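PDB 6GL2: endoglucanase, family GH5 from Zobellia galactanivorans, which hydrolyses hemicelluloses, with mixed-linkage glucan as a likely substrate, and is formally classed as a family 5 cellulase. Local coordinates for residues Asp240-Thr245 with Pro284-Ala289; Tyr232-Asp237 with Trp276-Ser281; Ser228-Gln233 with Thr250-Glu255. All blocks are in the same frame, centred on the assembly; numbering follows the deposited sequence. Where two conformers were deposited one is given.

All three contacts tie together the segments that follow the sixth and seventh strands of the (beta/alpha)8 barrel. Contacts 2 and 3 share Tyr232 and Gln233 and have centres about 11 Å apart. Contact 1 lies farther out, its centre about 10 Å from that of contact 2 and about 13 Å from that of contact 3. Arg287 NH2 of contact 1 binds Ser278 O of contact 2 at 2.8 Å, while Trp243 CZ2 packs on Leu252 CD2 of contact 3 at 3.9 Å. Contact 1 holds Asp240 and Thr242, magnesium ligands in a crystal structure of this protein. Contact 2 begins where strand 271-276 ends, the barrel position at which family 5 enzymes carry their nucleophile.

Contact 1 (Asp240-Thr245 with Pro284-Ala289); sequences DSTWGT and PEDRLA
Asp286, in the first turn of helix 284-301, turns its carboxylate onto the backbone of Thr242 and Trp243. In the conformer described here, one of two deposited, OD2 accepts the Trp243 N-H at an N-O separation of 2.9 Å with an N-H...O angle of 156°. The donor comes from above the carboxylate plane, 52° out of it. The CB of Asp286 points toward the loop, and with CG beside the backbone N (chi1 -72°) the side chain lies alongside that of Thr242, both pointing the same way. OD2 also comes near Thr242 CA, though with two conformers deposited the exact closeness is doubtful. The other oxygen, OD1, is reached through a water that donates to it at 2.9 Å and to Trp243 O at 2.8 Å, so the NH and the CO of one residue are both served by one carboxylate.

The Trp243 indole extends from the backbone with CG anti to its own N. CE3 and CZ3 approach Ala289 one turn further along the helix, with CE3 4.3 Å from Ala289 CB. Around the indole, His290 meets it edge-to-face, while Leu252 and Pro231 pack against it.

On the far side of the loop, Asp240 OD1 accepts from Thr242 N at 3.3 Å in an Asx turn. Asp240, Thr242 and Asp248 have been seen to bind magnesium in a crystal structure of this protein; none is bound to this chain. Asp248 here accepts from Gly244 N and Thr245 N.

Chemically, a single anionic side chain holds the N-H of Trp243 directly with one oxygen and its C=O through a water on the other, and this probably helps to hold the metal-binding loop in shape beside the helix.

Contact 2 (Tyr232-Asp237 with Trp276-Ser281); sequences YQFCLD and WGSTFS
Cys235 and Ser278 bring their CA atoms within 3.9 Å of each other where the short helix 232-237, after the sixth strand of the (beta/alpha)8 barrel, meets the loop leaving the seventh. The tight part joins one backbone bond to close side-chain packing. Thr279 N donates to Cys235 O at 2.9 Å with an N-H...O angle of 152°, the donor tilted 21° from the carbonyl plane. Gly277 O presses on the Cys235 side chain, 3.1 Å from CB and 3.2 Å from SG. With SG anti to its carbonyl carbon (chi1 -63°), the sulfur is swung beside the backbone N and stays near that oxygen. Next to it, Phe234 CE2 rests on Ser278 CB at 3.7 Å. Thr279 CG2, placed between its own backbone N and carbonyl carbon, lies against Cys235 O. Farther out, Phe234 meets the rings of Trp243 and His290.

The helix itself is widened here: Tyr232 O accepts from both Leu236 N and Asp237 N, a pi-type turn. Beyond Thr279 the two chains part. Leu236, whose CB points away, offers little more than its carbonyl oxygen to Thr279 CG2, and Ser281 makes its polar link through water instead of by direct contact. That water donates to Phe234 O and to Thr279 O and accepts from Ser281 OG, linking the two segments by three hydrogen bonds. The same water oxygen sits 4.1 Å above the plane of the Phe234 ring, over its centre.

Contact 3 (Ser228-Gln233 with Thr250-Glu255); sequences SYFPYQ and TALLAE
The polar part of the contact is one hydrogen bond: Ser228 OG donates to Glu255 OE1 at 2.7 Å. The hydroxyl arrives on the anti side of the carboxylate, 34° out of its plane. Glu255 has other partners as well, since OE1 is also bound to Thr205 OG1 and OE2 forms a salt bridge with Lys258. A buried carboxylate is thus held at both oxygens, which would be expected to favour its charged form.

The aromatic part is a CH-pi contact. Glu255 CB lies over one face of the Phe230 ring, 4.0 Å from the centroid and offset toward the rim, and CG follows at 3.6 Å from Phe230 CD2. The chain bends at chi2, so the carboxylate stays beside the CD2-CE2 side of the ring, its plane 16° from that of the ring, and OE1 faces Ser228.

The apolar part engages the rest of the ring. Phe230 CG is anti to its backbone N (chi1 -165°), which sends the ring toward helix 246-266. There CD1 touches Leu252 CD1 at 3.7 Å, the two side chains running antiparallel alongside one another, and CE1 meets Ala251 CB at 4.0 Å. CZ also reaches Ala251 O.

The chain then turns away through a cis peptide before Pro231, the N-cap of helix 232-237, while Phe230 O accepts from His290 NE2. Ser228 directly follows strand 222-227, so the contact folds the loop after the sixth strand back onto the next long helix, 246-266, within a beta-alpha unit of the (beta/alpha)8 barrel of the family 5 glycoside hydrolases.

Contact 1 (Asp240-Thr245 with Pro284-Ala289)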
loop_
_atom_site.group_PDB
_atom_site.type_symbol
_atom_site.label_atom_id
_atom_site.label_comp_id
_atom_site.label_asym_id
_atom_site.label_seq_id
_atom_site.Cartn_x
_atom_site.Cartn_y
_atom_site.Cartn_z
ATOM N N ASP A 240 -9.668 -22.155 5.585
ATOM C CA ASP A 240 -9.717 -22.972 4.408
ATOM C C ASP A 240 -8.262 -23.058 3.953
ATOM O O ASP A 240 -7.563 -22.010 3.907
ATOM C CB ASP A 240 -10.568 -22.303 3.361
ATOM C CG ASP A 240 -10.708 -23.134 2.100
ATOM O OD1 ASP A 240 -10.239 -24.308 2.059
ATOM O OD2 ASP A 240 -11.309 -22.609 1.132
ATOM N N SER A 241 -7.752 -24.241 3.671
ATOM C CA SER A 241 -6.334 -24.322 3.289
ATOM C C SER A 241 -6.108 -24.744 1.881
ATOM O O SER A 241 -4.962 -24.790 1.426
ATOM C CB SER A 241 -5.519 -25.189 4.238
ATOM O OG SER A 241 -5.983 -26.521 4.211
ATOM N N THR A 242 -7.194 -25.023 1.173
ATOM C CA THR A 242 -7.124 -25.363 -0.186
ATOM C C THR A 242 -7.633 -24.258 -1.082
ATOM O O THR A 242 -8.501 -23.468 -0.677
ATOM C CB THR A 242 -7.872 -26.696 -0.498
ATOM O OG1 THR A 242 -9.241 -26.484 -0.261
ATOM C CG2 THR A 242 -7.446 -27.786 0.476
ATOM N N TRP A 243 -7.047 -24.194 -2.245
ATOM C CA TRP A 243 -7.434 -23.247 -3.257
ATOM C C TRP A 243 -7.102 -23.799 -4.588
ATOM O O TRP A 243 -5.987 -24.325 -4.808
ATOM C CB TRP A 243 -6.752 -21.860 -3.038
ATOM C CG TRP A 243 -7.332 -20.793 -3.899
ATOM C CD1 TRP A 243 -8.350 -19.906 -3.572
ATOM C CD2 TRP A 243 -7.035 -20.526 -5.324
ATOM N NE1 TRP A 243 -8.648 -19.136 -4.642
ATOM C CE2 TRP A 243 -7.902 -19.432 -5.714
ATOM C CE3 TRP A 243 -6.120 -21.002 -6.275
ATOM C CZ2 TRP A 243 -7.921 -18.964 -7.015
ATOM C CZ3 TRP A 243 -6.170 -20.482 -7.597
ATOM C CH2 TRP A 243 -7.043 -19.469 -7.917
ATOM N N GLY A 244 -8.042 -23.661 -5.529
ATOM C CA GLY A 244 -7.808 -23.894 -6.926
ATOM C C GLY A 244 -8.925 -24.553 -7.756
ATOM O O GLY A 244 -8.663 -24.860 -8.920
ATOM N N THR A 245 -10.116 -24.619 -7.173
ATOM C CA THR A 245 -11.333 -25.144 -7.925
ATOM C C THR A 245 -11.749 -24.117 -8.987
ATOM O O THR A 245 -11.309 -22.936 -8.921
ATOM C CB THR A 245 -12.491 -25.431 -7.010
ATOM O OG1 THR A 245 -12.965 -24.233 -6.400
ATOM C CG2 THR A 245 -12.155 -26.538 -5.965
ATOM N N PRO A 284 1.722 -25.378 0.687
ATOM C CA PRO A 284 2.551 -24.689 -0.288
ATOM C C PRO A 284 2.039 -24.767 -1.702
ATOM O O PRO A 284 2.227 -23.806 -2.494
ATOM C CB PRO A 284 3.947 -25.333 -0.098
ATOM C CG PRO A 284 3.663 -26.651 0.591
ATOM C CD PRO A 284 2.487 -26.402 1.461
ATOM N N GLU A 285 1.508 -25.925 -2.146
ATOM C CA GLU A 285 1.085 -26.030 -3.522
ATOM C C GLU A 285 -0.117 -25.107 -3.855
ATOM O O GLU A 285 -0.166 -24.532 -4.889
ATOM C CB GLU A 285 0.761 -27.485 -3.893
ATOM C CG GLU A 285 1.998 -28.378 -3.995
ATOM C CD GLU A 285 2.233 -29.158 -2.730
ATOM N N ASP A 286 -1.014 -25.047 -2.917
ATOM C CA ASP A 286 -2.195 -24.212 -3.145
ATOM C C ASP A 286 -1.834 -22.725 -2.999
ATOM O O ASP A 286 -2.378 -21.901 -3.749
ATOM C CB ASP A 286 -3.425 -24.635 -2.313
ATOM C CG ASP A 286 -4.101 -25.979 -2.781
ATOM O OD1 ASP A 286 -3.642 -26.682 -3.710
ATOM O OD2 ASP A 286 -5.100 -26.295 -2.096
ATOM N N ARG A 287 -0.934 -22.336 -2.088
ATOM C CA ARG A 287 -0.459 -20.960 -2.025
ATOM C C ARG A 287 0.151 -20.541 -3.340
ATOM O O ARG A 287 -0.012 -19.457 -3.828
ATOM C CB ARG A 287 0.543 -20.695 -0.921
ATOM C CG ARG A 287 0.011 -20.668 0.446
ATOM C CD ARG A 287 1.166 -20.300 1.352
ATOM N NE ARG A 287 1.577 -18.914 1.521
ATOM C CZ ARG A 287 2.709 -18.482 2.083
ATOM N NH1 ARG A 287 3.734 -19.262 2.180
ATOM N NH2 ARG A 287 2.824 -17.235 2.568
ATOM N N LEU A 288 0.966 -21.436 -3.933
ATOM C CA LEU A 288 1.583 -21.169 -5.171
ATOM C C LEU A 288 0.565 -21.021 -6.319
ATOM O O LEU A 288 0.659 -20.076 -7.155
ATOM C CB LEU A 288 2.574 -22.306 -5.583
ATOM C CG LEU A 288 3.332 -22.112 -6.869
ATOM C CD1 LEU A 288 4.088 -20.777 -6.993
ATOM C CD2 LEU A 288 4.262 -23.331 -7.115
ATOM N N ALA A 289 -0.388 -21.950 -6.403
ATOM C CA ALA A 289 -1.457 -21.868 -7.404
ATOM C C ALA A 289 -2.249 -20.568 -7.289
ATOM O O ALA A 289 -2.517 -19.920 -8.263
ATOM C CB ALA A 289 -2.432 -23.042 -7.294
HETATM O O HOH W 1 -4.278 -25.873 -6.405
#

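Contact 2 (Tyr232-Asp237 with Trp276-Ser281)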
loop_
_atom_site.group_PDB
_atom_site.type_symbol
_atom_site.label_atom_id
_atom_site.label_comp_id
_atom_site.label_asym_id
_atom_site.label_seq_id
_atom_site.Cartn_x
_atom_site.Cartn_y
_atom_site.Cartn_z
ATOM N N TYR A 232 -10.594 -14.419 1.713
ATOM C CA TYR A 232 -10.013 -14.251 3.015
ATOM C C TYR A 232 -9.926 -15.529 3.850
ATOM O O TYR A 232 -9.105 -15.628 4.762
ATOM C CB TYR A 232 -10.727 -13.098 3.767
ATOM C CG TYR A 232 -12.074 -13.489 4.270
ATOM C CD1 TYR A 232 -12.235 -14.150 5.491
ATOM C CD2 TYR A 232 -13.212 -13.249 3.501
ATOM C CE1 TYR A 232 -13.503 -14.514 5.931
ATOM C CE2 TYR A 232 -14.489 -13.589 3.960
ATOM C CZ TYR A 232 -14.604 -14.231 5.167
ATOM O OH TYR A 232 -15.870 -14.612 5.642
ATOM N N GLN A 233 -10.842 -16.459 3.621
ATOM C CA GLN A 233 -10.823 -17.687 4.380
ATOM C C GLN A 233 -9.514 -18.491 4.178
ATOM O O GLN A 233 -9.017 -19.122 5.089
ATOM C CB GLN A 233 -11.970 -18.564 3.908
ATOM C CG GLN A 233 -13.332 -17.986 4.259
ATOM C CD GLN A 233 -13.939 -17.131 3.186
ATOM O OE1 GLN A 233 -13.298 -16.630 2.214
ATOM N NE2 GLN A 233 -15.287 -16.965 3.329
ATOM N N PHE A 234 -9.009 -18.439 2.965
ATOM C CA PHE A 234 -7.706 -19.012 2.548
ATOM C C PHE A 234 -6.560 -18.073 2.909
ATOM O O PHE A 234 -5.547 -18.497 3.453
ATOM C CB PHE A 234 -7.735 -19.252 1.083
ATOM C CG PHE A 234 -6.475 -19.806 0.529
ATOM C CD1 PHE A 234 -6.192 -21.166 0.629
ATOM C CD2 PHE A 234 -5.508 -19.034 -0.151
ATOM C CE1 PHE A 234 -5.024 -21.718 0.134
ATOM C CE2 PHE A 234 -4.368 -19.585 -0.666
ATOM C CZ PHE A 234 -4.098 -20.928 -0.519
ATOM N N CYS A 235 -6.703 -16.799 2.658
ATOM C CA CYS A 235 -5.578 -15.875 2.736
ATOM C C CYS A 235 -5.246 -15.361 4.130
ATOM O O CYS A 235 -4.082 -15.155 4.470
ATOM C CB CYS A 235 -5.756 -14.712 1.793
ATOM S SG CYS A 235 -5.812 -15.065 0.074
ATOM N N LEU A 236 -6.303 -15.071 4.903
ATOM C CA LEU A 236 -6.172 -14.466 6.219
ATOM C C LEU A 236 -6.489 -15.354 7.367
ATOM O O LEU A 236 -5.699 -15.417 8.341
ATOM C CB LEU A 236 -7.034 -13.201 6.295
ATOM C CG LEU A 236 -6.674 -12.043 5.344
ATOM C CD1 LEU A 236 -7.614 -10.859 5.490
ATOM C CD2 LEU A 236 -5.219 -11.635 5.561
ATOM N N ASP A 237 -7.611 -16.018 7.302
ATOM C CA ASP A 237 -8.059 -16.755 8.496
ATOM C C ASP A 237 -7.414 -18.114 8.665
ATOM O O ASP A 237 -7.341 -18.609 9.803
ATOM C CB ASP A 237 -9.553 -17.005 8.427
ATOM C CG ASP A 237 -10.348 -15.763 8.595
ATOM O OD1 ASP A 237 -9.739 -14.690 8.937
ATOM O OD2 ASP A 237 -11.594 -15.891 8.380
ATOM N N TRP A 276 -1.918 -7.851 -0.984
ATOM C CA TRP A 276 -2.641 -9.119 -1.141
ATOM C C TRP A 276 -1.664 -10.200 -0.766
ATOM O O TRP A 276 -0.483 -9.915 -0.485
ATOM C CB TRP A 276 -3.131 -9.314 -2.593
ATOM C CG TRP A 276 -2.021 -9.496 -3.538
ATOM C CD1 TRP A 276 -1.174 -8.517 -4.049
ATOM C CD2 TRP A 276 -1.527 -10.729 -4.061
ATOM N NE1 TRP A 276 -0.224 -9.083 -4.846
ATOM C CE2 TRP A 276 -0.402 -10.422 -4.906
ATOM C CE3 TRP A 276 -1.984 -12.022 -4.027
ATOM C CZ2 TRP A 276 0.270 -11.417 -5.644
ATOM C CZ3 TRP A 276 -1.299 -13.036 -4.720
ATOM C CH2 TRP A 276 -0.217 -12.719 -5.565
ATOM N N GLY A 277 -2.125 -11.454 -0.739
ATOM C CA GLY A 277 -1.320 -12.612 -0.506
ATOM C C GLY A 277 -1.987 -13.587 0.406
ATOM O O GLY A 277 -3.186 -13.422 0.682
ATOM N N SER A 278 -1.269 -14.651 0.747
ATOM C CA SER A 278 -1.857 -15.673 1.625
ATOM C C SER A 278 -0.926 -15.998 2.728
ATOM O O SER A 278 0.276 -16.050 2.521
ATOM C CB SER A 278 -2.223 -16.955 0.807
ATOM O OG SER A 278 -1.066 -17.461 0.185
ATOM N N THR A 279 -1.443 -16.286 3.884
ATOM C CA THR A 279 -0.664 -16.729 5.026
ATOM C C THR A 279 -0.324 -18.229 4.822
ATOM O O THR A 279 -1.017 -18.940 4.090
ATOM C CB THR A 279 -1.454 -16.477 6.313
ATOM O OG1 THR A 279 -0.522 -16.442 7.417
ATOM C CG2 THR A 279 -2.635 -17.460 6.555
ATOM N N PHE A 280 0.755 -18.641 5.402
ATOM C CA PHE A 280 1.162 -20.003 5.321
ATOM C C PHE A 280 0.227 -20.896 6.138
ATOM O O PHE A 280 0.140 -20.775 7.347
ATOM C CB PHE A 280 2.595 -20.218 5.828
ATOM C CG PHE A 280 3.070 -21.612 5.592
ATOM C CD1 PHE A 280 3.215 -22.115 4.311
ATOM C CD2 PHE A 280 3.238 -22.434 6.670
ATOM C CE1 PHE A 280 3.593 -23.441 4.122
ATOM C CE2 PHE A 280 3.584 -23.787 6.461
ATOM C CZ PHE A 280 3.795 -24.225 5.219
ATOM N N SER A 281 -0.397 -21.872 5.508
ATOM C CA SER A 281 -1.275 -22.828 6.230
ATOM C C SER A 281 -0.969 -24.276 5.864
ATOM O O SER A 281 -1.876 -25.051 5.454
ATOM C CB SER A 281 -2.722 -22.539 5.839
ATOM O OG SER A 281 -3.089 -21.225 6.271
HETATM O O HOH W 2 -3.348 -20.268 3.616
#

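Contact 3 (Ser228-Gln233 with Thr250-Glu255)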
loop_
_atom_site.group_PDB
_atom_site.type_symbol
_atom_site.label_atom_id
_atom_site.label_comp_id
_atom_site.label_asym_id
_atom_site.label_seq_id
_atom_site.Cartn_x
_atom_site.Cartn_y
_atom_site.Cartn_z
ATOM N N SER A 228 -6.890 -6.500 -1.274
ATOM C CA SER A 228 -7.868 -7.624 -1.371
ATOM C C SER A 228 -7.184 -8.957 -1.169
ATOM O O SER A 228 -6.577 -9.485 -2.093
ATOM C CB SER A 228 -8.529 -7.580 -2.701
ATOM O OG SER A 228 -9.627 -8.579 -2.569
ATOM N N TYR A 229 -7.229 -9.404 0.059
ATOM C CA TYR A 229 -6.686 -10.683 0.420
ATOM C C TYR A 229 -7.707 -11.826 0.102
ATOM O O TYR A 229 -8.207 -12.468 0.979
ATOM C CB TYR A 229 -6.278 -10.745 1.840
ATOM C CG TYR A 229 -5.088 -9.860 2.276
ATOM C CD1 TYR A 229 -5.269 -8.513 2.553
ATOM C CD2 TYR A 229 -3.803 -10.365 2.320
ATOM C CE1 TYR A 229 -4.210 -7.753 2.991
ATOM C CE2 TYR A 229 -2.738 -9.581 2.739
ATOM C CZ TYR A 229 -2.946 -8.316 3.046
ATOM O OH TYR A 229 -1.828 -7.602 3.508
ATOM N N PHE A 230 -8.028 -11.908 -1.161
ATOM C CA PHE A 230 -9.162 -12.690 -1.665
ATOM C C PHE A 230 -8.670 -14.090 -2.060
ATOM O O PHE A 230 -7.759 -14.213 -2.822
ATOM C CB PHE A 230 -9.787 -12.018 -2.889
ATOM C CG PHE A 230 -11.149 -12.578 -3.215
ATOM C CD1 PHE A 230 -11.250 -13.833 -3.822
ATOM C CD2 PHE A 230 -12.284 -11.987 -2.747
ATOM C CE1 PHE A 230 -12.510 -14.410 -4.032
ATOM C CE2 PHE A 230 -13.530 -12.543 -2.998
ATOM C CZ PHE A 230 -13.642 -13.774 -3.629
ATOM N N PRO A 231 -9.324 -15.160 -1.541
ATOM C CA PRO A 231 -10.452 -15.149 -0.603
ATOM C C PRO A 231 -9.990 -15.195 0.833
ATOM O O PRO A 231 -9.027 -15.895 1.119
ATOM C CB PRO A 231 -11.239 -16.419 -0.982
ATOM C CG PRO A 231 -10.118 -17.347 -1.343
ATOM C CD PRO A 231 -9.068 -16.501 -2.034
ATOM N N TYR A 232 -10.594 -14.419 1.713
ATOM C CA TYR A 232 -10.013 -14.251 3.015
ATOM C C TYR A 232 -9.926 -15.529 3.850
ATOM O O TYR A 232 -9.105 -15.628 4.762
ATOM C CB TYR A 232 -10.727 -13.098 3.767
ATOM C CG TYR A 232 -12.074 -13.489 4.270
ATOM C CD1 TYR A 232 -12.235 -14.150 5.491
ATOM C CD2 TYR A 232 -13.212 -13.249 3.501
ATOM C CE1 TYR A 232 -13.503 -14.514 5.931
ATOM C CE2 TYR A 232 -14.489 -13.589 3.960
ATOM C CZ TYR A 232 -14.604 -14.231 5.167
ATOM O OH TYR A 232 -15.870 -14.612 5.642
ATOM N N GLN A 233 -10.842 -16.459 3.621
ATOM C CA GLN A 233 -10.823 -17.687 4.380
ATOM C C GLN A 233 -9.514 -18.491 4.178
ATOM O O GLN A 233 -9.017 -19.122 5.089
ATOM C CB GLN A 233 -11.970 -18.564 3.908
ATOM C CG GLN A 233 -13.332 -17.986 4.259
ATOM C CD GLN A 233 -13.939 -17.131 3.186
ATOM O OE1 GLN A 233 -13.298 -16.630 2.214
ATOM N NE2 GLN A 233 -15.287 -16.965 3.329
ATOM N N THR A 250 -13.310 -18.514 -10.557
ATOM C CA THR A 250 -14.442 -17.641 -10.841
ATOM C C THR A 250 -14.728 -16.548 -9.765
ATOM O O THR A 250 -14.962 -15.389 -10.143
ATOM C CB THR A 250 -15.734 -18.519 -11.097
ATOM O OG1 THR A 250 -15.484 -19.397 -12.207
ATOM C CG2 THR A 250 -16.951 -17.665 -11.350
ATOM N N ALA A 251 -14.712 -16.912 -8.493
ATOM C CA ALA A 251 -14.931 -15.969 -7.437
ATOM C C ALA A 251 -13.828 -14.899 -7.396
ATOM O O ALA A 251 -14.134 -13.725 -7.240
ATOM C CB ALA A 251 -15.070 -16.633 -6.120
ATOM N N LEU A 252 -12.590 -15.294 -7.632
ATOM C CA LEU A 252 -11.497 -14.297 -7.631
ATOM C C LEU A 252 -11.532 -13.380 -8.839
ATOM O O LEU A 252 -11.373 -12.179 -8.752
ATOM C CB LEU A 252 -10.173 -15.048 -7.504
ATOM C CG LEU A 252 -8.914 -14.210 -7.488
ATOM C CD1 LEU A 252 -8.925 -12.994 -6.560
ATOM C CD2 LEU A 252 -7.736 -15.085 -7.244
ATOM N N LEU A 253 -11.920 -13.920 -9.992
ATOM C CA LEU A 253 -12.024 -13.115 -11.160
ATOM C C LEU A 253 -13.232 -12.146 -10.981
ATOM O O LEU A 253 -13.187 -11.003 -11.463
ATOM C CB LEU A 253 -12.210 -13.934 -12.443
ATOM C CG LEU A 253 -11.042 -14.778 -12.862
ATOM C CD1 LEU A 253 -11.360 -15.367 -14.239
ATOM C CD2 LEU A 253 -9.775 -13.887 -12.946
ATOM N N ALA A 254 -14.303 -12.563 -10.286
ATOM C CA ALA A 254 -15.438 -11.688 -10.084
ATOM C C ALA A 254 -15.031 -10.513 -9.206
ATOM O O ALA A 254 -15.442 -9.395 -9.397
ATOM C CB ALA A 254 -16.608 -12.421 -9.426
ATOM N N GLU A 255 -14.235 -10.778 -8.158
ATOM C CA GLU A 255 -13.661 -9.714 -7.292
ATOM C C GLU A 255 -12.866 -8.716 -8.108
ATOM O O GLU A 255 -13.060 -7.498 -8.016
ATOM C CB GLU A 255 -12.830 -10.404 -6.181
ATOM C CG GLU A 255 -11.926 -9.506 -5.343
ATOM C CD GLU A 255 -12.671 -8.640 -4.397
ATOM O OE1 GLU A 255 -11.992 -7.794 -3.708
ATOM O OE2 GLU A 255 -13.964 -8.663 -4.290
#